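Long-range contact in internalin (Listeria monocytogenes serotype 4b, PDB 4FMZ), which is a leucine-rich-repeat protein of the internalin family, probably acting in adhesion of the bacterium to host cells and their invasion: residues R113-N118 / T132-L137. Sequence-based numbering, arbitrary orientation.
Sequences RELYLN and TKMYSL
The guanidinium of Arg113 and the ring of Tyr135 meet at nearly a right angle: their planes are 82° apart, and NH2 of Arg113 lies 3.6 Å from CB of Tyr135, an oblique approach. At the guanidinium edge sits the carbonyl of Lys133, which accepts a bent hydrogen bond from Arg113 NE (2.8 Å, N-H...O 140°). Bends at both chi2 and chi3 fold the arginine back to that carbonyl, although its CB departs from the neighbouring segment. The Tyr116 ring presents its edge to Ser136 OG, with CE1 3.9 Å away, and a water hydrogen-bonded to both Tyr116 OH and Ser136 OG links the two side chains. Tyr94 packs edge-to-face with the same ring, and Tyr94 OH also hydrogen-bonds Glu114 OE1.

Between these groups the backbones run parallel. Arg113 O takes two N-H groups, Tyr135 N in its carbonyl plane on a lone pair and Ser136 N almost head-on, which fixes the start of the pairing. Leu115 N then bonds Ser136 O at 3.1 Å. Glu114, Tyr116 and Ser136 project from one face; on the other, Leu115 CB touches SE of Met134, a selenomethionine, at 3.7 Å, and Leu115 CD2 lies 3.8 Å from Leu137 CD1, the two leucine side chains running alongside each other in the same direction. Leu93 and Leu160 extend this apolar row to the flanking strands. Such side-by-side pairing of short parallel strands, leucines inward and polar or aromatic residues outward, is characteristic of the leucine-rich-repeat solenoid of internalins.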
# COMPACT_ATOMS: atom_id res chain seq x y z
N ARG A 113 8.59 -11.62 -9.42
CA ARG A 113 7.82 -10.50 -9.96
C ARG A 113 6.95 -9.91 -8.85
O ARG A 113 6.79 -8.68 -8.76
CB ARG A 113 6.93 -10.97 -11.14
CG ARG A 113 7.67 -11.62 -12.31
CD ARG A 113 8.61 -10.70 -13.09
NE ARG A 113 8.07 -9.37 -13.39
CZ ARG A 113 7.22 -9.09 -14.38
NH1 ARG A 113 6.75 -10.06 -15.16
NH2 ARG A 113 6.81 -7.85 -14.59
N GLU A 114 6.40 -10.78 -8.00
CA GLU A 114 5.55 -10.36 -6.88
C GLU A 114 6.05 -10.98 -5.58
O GLU A 114 6.19 -12.21 -5.48
CB GLU A 114 4.08 -10.73 -7.12
CG GLU A 114 3.45 -10.07 -8.33
CD GLU A 114 1.93 -10.03 -8.35
OE1 GLU A 114 1.31 -10.15 -7.27
OE2 GLU A 114 1.37 -9.88 -9.46
N LEU A 115 6.37 -10.13 -4.60
CA LEU A 115 6.90 -10.57 -3.32
C LEU A 115 6.27 -9.80 -2.16
O LEU A 115 6.45 -8.58 -2.08
CB LEU A 115 8.44 -10.43 -3.31
CG LEU A 115 9.17 -10.68 -1.98
CD1 LEU A 115 9.11 -12.16 -1.56
CD2 LEU A 115 10.60 -10.23 -2.11
N TYR A 116 5.51 -10.51 -1.28
CA TYR A 116 4.89 -9.87 -0.10
C TYR A 116 5.56 -10.40 1.15
O TYR A 116 5.62 -11.61 1.37
CB TYR A 116 3.36 -10.07 -0.00
CG TYR A 116 2.52 -9.64 -1.19
CD1 TYR A 116 3.06 -8.89 -2.23
CD2 TYR A 116 1.17 -9.98 -1.26
CE1 TYR A 116 2.29 -8.53 -3.34
CE2 TYR A 116 0.39 -9.62 -2.36
CZ TYR A 116 0.96 -8.90 -3.39
OH TYR A 116 0.22 -8.58 -4.51
N LEU A 117 6.08 -9.48 1.94
CA LEU A 117 6.78 -9.73 3.20
C LEU A 117 6.16 -8.89 4.30
O LEU A 117 6.81 -8.58 5.30
CB LEU A 117 8.27 -9.36 3.01
CG LEU A 117 9.08 -10.28 2.11
CD1 LEU A 117 10.34 -9.60 1.65
CD2 LEU A 117 9.41 -11.58 2.82
N ASN A 118 4.89 -8.50 4.10
CA ASN A 118 4.14 -7.66 5.03
C ASN A 118 3.94 -8.34 6.38
O ASN A 118 3.69 -9.55 6.44
CB ASN A 118 2.77 -7.26 4.45
CG ASN A 118 1.92 -8.45 4.07
OD1 ASN A 118 2.23 -9.20 3.15
ND2 ASN A 118 0.86 -8.69 4.82
N THR A 132 15.73 -7.57 -9.82
CA THR A 132 15.48 -6.45 -10.76
C THR A 132 14.27 -6.67 -11.67
O THR A 132 13.92 -5.75 -12.40
CB THR A 132 16.75 -6.19 -11.59
OG1 THR A 132 17.10 -7.38 -12.28
CG2 THR A 132 17.91 -5.71 -10.73
N LYS A 133 13.62 -7.85 -11.60
CA LYS A 133 12.38 -8.10 -12.36
C LYS A 133 11.14 -7.75 -11.51
O LYS A 133 10.02 -7.84 -12.01
CB LYS A 133 12.30 -9.56 -12.83
CG LYS A 133 13.24 -9.93 -13.97
CD LYS A 133 12.92 -11.35 -14.42
CE LYS A 133 13.81 -11.86 -15.52
NZ LYS A 133 13.42 -13.25 -15.90
N MSE A 134 11.34 -7.37 -10.23
CA MSE A 134 10.24 -7.05 -9.30
C MSE A 134 9.24 -6.05 -9.90
O MSE A 134 9.63 -5.00 -10.41
CB MSE A 134 10.76 -6.49 -7.96
CG MSE A 134 9.76 -6.65 -6.79
SE MSE A 134 9.27 -8.50 -6.37
CE MSE A 134 11.03 -9.14 -5.80
N TYR A 135 7.95 -6.43 -9.87
CA TYR A 135 6.82 -5.66 -10.39
C TYR A 135 5.96 -5.15 -9.23
O TYR A 135 5.49 -4.01 -9.29
CB TYR A 135 5.99 -6.53 -11.35
CG TYR A 135 4.74 -5.87 -11.88
CD1 TYR A 135 4.78 -5.09 -13.04
CD2 TYR A 135 3.50 -6.11 -11.30
CE1 TYR A 135 3.62 -4.54 -13.58
CE2 TYR A 135 2.33 -5.54 -11.82
CZ TYR A 135 2.40 -4.75 -12.96
OH TYR A 135 1.27 -4.19 -13.50
N SER A 136 5.75 -5.97 -8.20
CA SER A 136 4.95 -5.59 -7.04
C SER A 136 5.61 -6.08 -5.76
O SER A 136 5.87 -7.28 -5.61
CB SER A 136 3.54 -6.16 -7.16
OG SER A 136 2.77 -5.80 -6.02
N LEU A 137 5.91 -5.16 -4.84
CA LEU A 137 6.58 -5.47 -3.60
C LEU A 137 5.82 -4.93 -2.40
O LEU A 137 5.41 -3.77 -2.41
CB LEU A 137 8.01 -4.91 -3.62
CG LEU A 137 8.90 -5.18 -2.40
CD1 LEU A 137 9.23 -6.67 -2.25
CD2 LEU A 137 10.18 -4.35 -2.50
O HOH W 1 0.41 -6.78 -7.26